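Local structure of putative methyltransferase (Porphyromonas gingivalis, 3LL7) at residues L67-R72 against G102-D107; V256-I261 against L302-F307; P285-I290 against L325-A330. The protein is a putative methyltransferase that probably transfers methyl groups, its substrate not established, with additional ferredoxin-like and THUMP-like domains. All coordinates share one frame; numbering follows the deposited sequence. Where two conformers were deposited one is given.

How the contacts relate
Contact 1 lies on the opposite side of the chain's centre from contacts 2 and 3. It packs the loop 67-72 on the glycine-rich loop of the presumed methyl-donor site, which holds a formate. The centre of contact 2 is about 31 Å from that of contact 1, and their nearest atoms are about 14 Å apart. Contact 2 brings helix 299-304 against the outer part of the ten-stranded sheet. Contact 3, about 48 Å from contact 1 between centres, sets loop 285-290 against strand 323-328 of the seven-stranded sheet. Contacts 2 and 3 alternate along the sequence and touch directly: Phe-307 O and Tyr-326 OH are 2.6 Å apart, a probable hydrogen bond.

Contact 1. Residues L67-R72 against G102-D107; sequences LYIPSR and GGLGID. With FMT (formic acid), chain D.
Pro-70 and Ile-69 meet a single side chain across this contact, that of Leu-104. The apolar part is small, 97 Å² in all, and the branch that does the touching is CD1 of the leucine. Pro-70 presents the CD corner of its ring to Leu-104 CD1 at 3.6 Å, the two side chains running obliquely to each other. Ile-69 reaches the same methyl with the end of its chain, CD1 to Leu-104 CD1 at 4.4 Å, a looser approach. The leucine torsion explains the reach: with CG opposite the backbone N (chi1 -164°), the isobutyl group extends out of the loop, although its CB does not itself point at Pro-70. Trp-61 of helix 59-62 also touches Leu-104, while Leu-50 and Leu-54 of helix 38-57 pack on Ile-69, which places the contact against helices 38-57 and 59-62.

The polar part belongs to the loop backbone and a bound formic acid, probably from the crystallisation liquor. Asp-107 N donates to formic acid O1 at 3.2 Å, and the angle of 168° shows a nearly straight bond. Leu-104 N reaches its O2 at 3.3 Å, but the angle of 126° makes that bond weak. Ile-106 N is also close to O1, at 3.3 Å. The ligand, probably present as formate, therefore lies at the start of helix 106-112, where the helix end would be expected to favour negative charge. Asp-107 is fixed in turn by hydrogen bonds of its carboxylate to Ser-79 OG and Tyr-168 OH.

A glycine-rich turn following parallel strand 96-99 and leading into a helix is typical of the first conserved motif of Rossmann-like methyltransferases, where relatives bind S-adenosylmethionine; the bound ligand is consistent with such a pocket.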
# COMPACT_ATOMS: atom_id res chain seq x y z
N LEU A 67 6.16 18.74 -16.08
CA LEU A 67 5.10 17.85 -15.58
C LEU A 67 3.92 18.70 -15.18
O LEU A 67 4.10 19.77 -14.57
CB LEU A 67 5.51 16.97 -14.38
CG LEU A 67 6.40 15.75 -14.62
CD1 LEU A 67 6.48 14.95 -13.35
CD2 LEU A 67 5.94 14.84 -15.78
N TYR A 68 2.73 18.24 -15.57
CA TYR A 68 1.50 18.94 -15.31
C TYR A 68 0.56 18.02 -14.52
O TYR A 68 0.24 16.94 -14.99
CB TYR A 68 0.84 19.35 -16.62
CG TYR A 68 -0.42 20.14 -16.41
CD1 TYR A 68 -0.37 21.48 -16.01
CD2 TYR A 68 -1.67 19.56 -16.60
CE1 TYR A 68 -1.53 22.21 -15.80
CE2 TYR A 68 -2.86 20.30 -16.40
CZ TYR A 68 -2.77 21.62 -15.98
OH TYR A 68 -3.91 22.38 -15.77
N ILE A 69 0.12 18.48 -13.35
CA ILE A 69 -0.80 17.70 -12.50
C ILE A 69 -2.26 18.02 -12.81
O ILE A 69 -2.68 19.16 -12.63
CB ILE A 69 -0.51 17.95 -11.00
CG1 ILE A 69 0.96 17.66 -10.72
CG2 ILE A 69 -1.44 17.10 -10.10
CD1 ILE A 69 1.43 16.25 -11.12
N PRO A 70 -3.03 17.01 -13.27
CA PRO A 70 -4.35 17.36 -13.82
C PRO A 70 -5.28 17.93 -12.76
O PRO A 70 -6.04 18.83 -13.06
CB PRO A 70 -4.88 16.03 -14.38
CG PRO A 70 -4.11 14.95 -13.68
CD PRO A 70 -2.76 15.56 -13.32
N SER A 71 -5.18 17.42 -11.54
CA SER A 71 -5.99 17.89 -10.41
C SER A 71 -5.41 17.49 -9.05
O SER A 71 -4.62 16.53 -8.95
CB SER A 71 -7.45 17.37 -10.54
OG SER A 71 -7.51 15.95 -10.49
N ARG A 72 -5.78 18.24 -8.02
CA ARG A 72 -5.54 17.82 -6.62
C ARG A 72 -6.20 16.47 -6.36
O ARG A 72 -5.61 15.59 -5.72
CB ARG A 72 -6.09 18.88 -5.65
CG ARG A 72 -5.54 20.29 -5.89
CD ARG A 72 -6.46 21.36 -5.31
NE ARG A 72 -6.78 21.08 -3.92
CZ ARG A 72 -7.62 21.80 -3.17
NH1 ARG A 72 -8.23 22.87 -3.64
NH2 ARG A 72 -7.83 21.43 -1.92
N GLY A 102 -6.00 3.53 -15.69
CA GLY A 102 -5.20 4.73 -15.84
C GLY A 102 -4.91 5.51 -14.57
O GLY A 102 -4.38 4.98 -13.61
N GLY A 103 -5.24 6.79 -14.62
CA GLY A 103 -5.07 7.77 -13.53
C GLY A 103 -3.87 8.69 -13.77
O GLY A 103 -3.57 9.06 -14.90
N LEU A 104 -3.17 9.05 -12.69
CA LEU A 104 -1.98 9.92 -12.80
C LEU A 104 -0.88 9.21 -13.57
O LEU A 104 0.03 9.85 -14.16
CB LEU A 104 -1.50 10.30 -11.37
CG LEU A 104 -0.55 11.46 -11.18
CD1 LEU A 104 -0.98 12.70 -11.96
CD2 LEU A 104 -0.47 11.81 -9.69
N GLY A 105 -0.94 7.88 -13.58
CA GLY A 105 -0.05 7.07 -14.43
C GLY A 105 1.20 6.52 -13.74
O GLY A 105 2.09 5.95 -14.38
N ILE A 106 1.28 6.67 -12.42
CA ILE A 106 2.48 6.19 -11.74
C ILE A 106 2.59 4.66 -11.72
O ILE A 106 3.71 4.13 -11.76
CB ILE A 106 2.64 6.77 -10.34
CG1 ILE A 106 4.04 6.45 -9.81
CG2 ILE A 106 1.53 6.28 -9.44
CD1 ILE A 106 4.35 7.02 -8.46
N ASP A 107 1.46 3.96 -11.65
CA ASP A 107 1.49 2.51 -11.79
C ASP A 107 1.90 2.13 -13.22
O ASP A 107 2.72 1.24 -13.42
CB ASP A 107 0.12 1.90 -11.40
CG ASP A 107 -0.15 1.97 -9.89
OD1 ASP A 107 0.81 2.07 -9.11
OD2 ASP A 107 -1.32 1.92 -9.47
C FMT D . -1.91 5.67 -10.44
O1 FMT D . -1.51 5.14 -11.47
O2 FMT D . -2.19 6.87 -10.35

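Contact 2. Residues V256-I261 against L302-F307; sequences VPIHAI and LKAGAF
A helix end laid on one face of a β-sheet defines this contact, with Ala-304 of helix 299-304 set against Ile-258 and Ala-260 of strand 258-263. The evidence for the facing is the direction of the side chains: Ile-258 and Ala-260, two residues apart in an extended chain, both point toward the helix, whereas the CB of His-259 between them points away; its ring stacks on that of His-229.

All the close atoms are carbons. Ala-304 CB meets Ile-258 CG2 at 4.0 Å and Ala-260 CB at the same 4.0 Å, so one methyl of the helix bears on two neighbouring methyls of the strand. The branch used by the isoleucine follows from its torsion: CG2 lies opposite the backbone N and meets the alanine methyl, while CG1 (chi1 -57°) is turned beside the N. Because alanines supply two of the three groups, the backbones come close, 6.3 Å between Ala-260 CA and Ala-304 CA. Val-230 and Phe-274, from the strands flanking 258-263, also touch Ala-304 and extend the apolar floor.

The helix stops just beyond this methyl. Gly-305 leaves helical geometry with a phi of 83°, and its N makes a weak bond of 3.3 Å to Leu-302 O. Ala-306 then centres an inverse γ-turn, in which Phe-307 N gives a weak bond to Gly-305 O at 2.9 Å. Gly-305 CA sits 3.8 Å above one face of the Phe-307 ring, off toward the rim.

The arrangement is an α/β layer contact, joining a short helix of the ferredoxin-like region to the outer part of the sheet that also contains the parallel methyltransferase strands.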
# COMPACT_ATOMS: atom_id res chain seq x y z
N VAL A 256 -4.02 -20.93 -2.35
CA VAL A 256 -3.39 -19.77 -3.00
C VAL A 256 -2.26 -19.19 -2.13
O VAL A 256 -2.50 -18.87 -0.96
CB VAL A 256 -4.41 -18.69 -3.36
CG1 VAL A 256 -3.71 -17.39 -3.83
CG2 VAL A 256 -5.35 -19.23 -4.48
N PRO A 257 -1.04 -19.04 -2.69
CA PRO A 257 0.06 -18.41 -1.95
C PRO A 257 -0.23 -16.94 -1.62
O PRO A 257 -0.49 -16.14 -2.51
CB PRO A 257 1.24 -18.47 -2.94
CG PRO A 257 0.90 -19.60 -3.88
CD PRO A 257 -0.59 -19.57 -4.00
N ILE A 258 -0.16 -16.62 -0.33
CA ILE A 258 -0.31 -15.26 0.17
C ILE A 258 1.07 -14.75 0.55
O ILE A 258 1.77 -15.38 1.37
CB ILE A 258 -1.25 -15.21 1.39
CG1 ILE A 258 -2.63 -15.80 1.00
CG2 ILE A 258 -1.42 -13.79 1.91
CD1 ILE A 258 -3.48 -16.17 2.20
N HIS A 259 1.45 -13.60 -0.01
CA HIS A 259 2.72 -12.96 0.31
C HIS A 259 2.48 -11.74 1.20
O HIS A 259 1.77 -10.80 0.80
CB HIS A 259 3.39 -12.43 -0.96
CG HIS A 259 3.82 -13.49 -1.92
ND1 HIS A 259 3.00 -14.51 -2.35
CD2 HIS A 259 5.01 -13.67 -2.54
CE1 HIS A 259 3.67 -15.28 -3.20
NE2 HIS A 259 4.89 -14.79 -3.33
N ALA A 260 3.11 -11.73 2.38
CA ALA A 260 2.97 -10.59 3.28
C ALA A 260 4.29 -9.88 3.26
O ALA A 260 5.33 -10.48 3.57
CB ALA A 260 2.59 -11.05 4.72
N ILE A 261 4.27 -8.61 2.85
CA ILE A 261 5.55 -7.93 2.74
C ILE A 261 5.50 -6.52 3.29
O ILE A 261 4.52 -5.82 3.11
CB ILE A 261 6.11 -7.96 1.32
CG1 ILE A 261 7.63 -7.61 1.34
CG2 ILE A 261 5.27 -7.10 0.41
CD1 ILE A 261 8.43 -8.20 0.16
N LEU A 302 -0.37 -9.05 9.90
CA LEU A 302 -1.66 -8.97 10.56
C LEU A 302 -2.83 -9.02 9.58
O LEU A 302 -3.78 -9.77 9.77
CB LEU A 302 -1.73 -7.70 11.43
CG LEU A 302 -0.83 -7.69 12.67
CD1 LEU A 302 -0.84 -6.28 13.31
CD2 LEU A 302 -1.25 -8.75 13.67
N LYS A 303 -2.76 -8.21 8.52
CA LYS A 303 -3.82 -8.17 7.52
C LYS A 303 -3.94 -9.52 6.78
O LYS A 303 -5.05 -9.94 6.46
CB LYS A 303 -3.55 -7.05 6.52
CG LYS A 303 -4.51 -7.05 5.31
CD LYS A 303 -5.97 -6.72 5.70
CE LYS A 303 -6.89 -6.84 4.51
NZ LYS A 303 -8.31 -6.48 4.85
N ALA A 304 -2.79 -10.16 6.49
CA ALA A 304 -2.77 -11.45 5.75
C ALA A 304 -3.35 -12.58 6.60
O ALA A 304 -3.82 -13.57 6.07
CB ALA A 304 -1.32 -11.80 5.33
N GLY A 305 -3.26 -12.41 7.92
CA GLY A 305 -3.79 -13.36 8.89
C GLY A 305 -2.90 -14.55 9.21
O GLY A 305 -3.41 -15.60 9.61
N ALA A 306 -1.58 -14.37 9.09
CA ALA A 306 -0.62 -15.44 9.39
C ALA A 306 -0.33 -15.54 10.90
O ALA A 306 0.83 -15.66 11.30
CB ALA A 306 0.72 -15.18 8.62
N PHE A 307 -1.38 -15.51 11.72
CA PHE A 307 -1.23 -15.40 13.19
C PHE A 307 -0.47 -16.59 13.79
O PHE A 307 0.51 -16.42 14.57
CB PHE A 307 -2.62 -15.29 13.82
CG PHE A 307 -3.48 -14.14 13.28
CD1 PHE A 307 -3.01 -12.81 13.30
CD2 PHE A 307 -4.76 -14.39 12.79
CE1 PHE A 307 -3.81 -11.74 12.80
CE2 PHE A 307 -5.57 -13.33 12.29
CZ PHE A 307 -5.09 -12.01 12.30

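Contact 3. Residues P285-I290 against L325-A330; sequences PYTDSI and LYTSEA
Thr-287, Ser-289 and Ile-290 bend around the side chain of Thr-327 on strand 323-328, in the mixed seven-stranded sheet to which the ferredoxin-like region contributes strands. The strand lies between 317-320 and 293-297, antiparallel to both, and the loop 285-290 leads into strand 293-297. Of the 130 Å² buried between the segments, more than half belongs to Thr-327, which makes it the centre of the contact.

Along the loop, Thr-287 comes first. Its methyl faces that of the strand threonine, Thr-287 CG2 to Thr-327 CG2 at 3.8 Å, and the two side chains cross at about a right angle. In both threonines OG1 is opposite the backbone N (chi1 -175° and -168°), which sets each methyl between N and the carbonyl carbon and turns the hydroxyls elsewhere. That of Thr-287 folds back on its own loop: OG1 donates to Ser-289 O at 2.7 Å, in the carbonyl plane on a lone pair, with a C=O...donor angle of 128°. The bond ties the turn at Asp-288 together, and Thr-287 is also joined to Lys-318 of the edge strand by a backbone bond.

Ser-289 contributes through its carbonyl, as Ser-289 O lies 4.2 Å from Thr-327 CG2. Ile-290 follows, and here it is the tip of the side chain that counts. Its CB is not aimed at the strand, but CD1 runs obliquely past the threonine and comes to 3.9 Å from both Thr-327 CB and Thr-327 OG1.

That hydroxyl is buried yet well satisfied, since Asp-291 N donates to Thr-327 OG1 and OG1 in turn hydrogen-bonds Tyr-293 O, two grips that fix the rotation of the side chain against Ile-290 CD1.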
# COMPACT_ATOMS: atom_id res chain seq x y z
N PRO A 285 1.08 -23.77 20.83
CA PRO A 285 1.10 -23.51 22.24
C PRO A 285 0.75 -22.06 22.42
O PRO A 285 1.10 -21.21 21.58
CB PRO A 285 2.56 -23.77 22.66
CG PRO A 285 3.37 -23.80 21.44
CD PRO A 285 2.44 -23.74 20.24
N TYR A 286 0.00 -21.79 23.46
CA TYR A 286 -0.18 -20.43 23.91
C TYR A 286 0.40 -20.40 25.30
O TYR A 286 0.28 -21.35 26.07
CB TYR A 286 -1.65 -20.03 23.87
CG TYR A 286 -2.14 -19.90 22.45
CD1 TYR A 286 -1.93 -18.73 21.73
CD2 TYR A 286 -2.76 -20.96 21.81
CE1 TYR A 286 -2.34 -18.60 20.42
CE2 TYR A 286 -3.18 -20.85 20.49
CZ TYR A 286 -2.97 -19.66 19.80
OH TYR A 286 -3.37 -19.54 18.50
N THR A 287 1.07 -19.31 25.61
CA THR A 287 1.84 -19.23 26.83
C THR A 287 1.20 -18.34 27.91
O THR A 287 0.68 -17.26 27.61
CB THR A 287 3.31 -18.81 26.54
OG1 THR A 287 4.05 -18.86 27.76
CG2 THR A 287 3.41 -17.39 25.90
N ASP A 288 1.22 -18.84 29.14
CA ASP A 288 0.76 -18.10 30.28
C ASP A 288 1.84 -17.14 30.76
O ASP A 288 1.56 -16.21 31.53
CB ASP A 288 0.42 -19.04 31.43
CG ASP A 288 -0.88 -19.77 31.22
OD1 ASP A 288 -1.67 -19.30 30.38
OD2 ASP A 288 -1.13 -20.80 31.89
N SER A 289 3.07 -17.40 30.31
CA SER A 289 4.23 -16.68 30.83
C SER A 289 5.06 -16.06 29.71
O SER A 289 5.06 -16.54 28.56
CB SER A 289 5.11 -17.61 31.70
OG SER A 289 5.56 -18.70 30.91
N ILE A 290 5.76 -14.98 30.05
CA ILE A 290 6.53 -14.23 29.07
C ILE A 290 7.96 -14.73 29.08
O ILE A 290 8.47 -15.14 30.12
CB ILE A 290 6.43 -12.68 29.35
CG1 ILE A 290 6.70 -11.83 28.09
CG2 ILE A 290 7.34 -12.25 30.49
CD1 ILE A 290 5.64 -12.01 26.95
N LEU A 325 1.07 -11.13 19.46
CA LEU A 325 2.43 -10.97 19.93
C LEU A 325 2.99 -12.34 20.23
O LEU A 325 2.26 -13.27 20.59
CB LEU A 325 2.47 -10.19 21.28
CG LEU A 325 2.08 -8.73 21.24
CD1 LEU A 325 2.05 -8.27 22.74
CD2 LEU A 325 3.13 -7.93 20.44
N TYR A 326 4.30 -12.42 20.15
CA TYR A 326 5.04 -13.67 20.32
C TYR A 326 6.14 -13.48 21.32
O TYR A 326 6.58 -12.35 21.57
CB TYR A 326 5.63 -14.13 18.98
CG TYR A 326 4.60 -14.17 17.90
CD1 TYR A 326 3.81 -15.31 17.68
CD2 TYR A 326 4.38 -13.04 17.12
CE1 TYR A 326 2.84 -15.32 16.67
CE2 TYR A 326 3.41 -13.03 16.12
CZ TYR A 326 2.65 -14.16 15.90
OH TYR A 326 1.70 -14.15 14.91
N THR A 327 6.64 -14.61 21.84
CA THR A 327 7.75 -14.56 22.78
C THR A 327 8.63 -15.82 22.64
O THR A 327 8.16 -16.87 22.20
CB THR A 327 7.24 -14.38 24.25
OG1 THR A 327 8.35 -14.05 25.09
CG2 THR A 327 6.57 -15.65 24.77
N SER A 328 9.89 -15.70 23.02
CA SER A 328 10.80 -16.86 23.01
C SER A 328 12.00 -16.56 23.88
O SER A 328 12.32 -15.39 24.12
CB SER A 328 11.26 -17.16 21.58
OG SER A 328 12.18 -16.17 21.14
N GLU A 329 12.66 -17.61 24.35
CA GLU A 329 13.82 -17.45 25.18
C GLU A 329 15.05 -17.15 24.31
O GLU A 329 15.94 -16.41 24.72
CB GLU A 329 14.00 -18.71 26.05
CG GLU A 329 14.87 -18.54 27.32
CD GLU A 329 14.55 -17.33 28.23
OE1 GLU A 329 13.42 -16.73 28.21
OE2 GLU A 329 15.46 -17.00 29.02
N ALA A 330 15.08 -17.69 23.10
CA ALA A 330 16.20 -17.46 22.20
C ALA A 330 15.89 -16.33 21.21
O ALA A 330 14.76 -16.12 20.82
CB ALA A 330 16.58 -18.75 21.45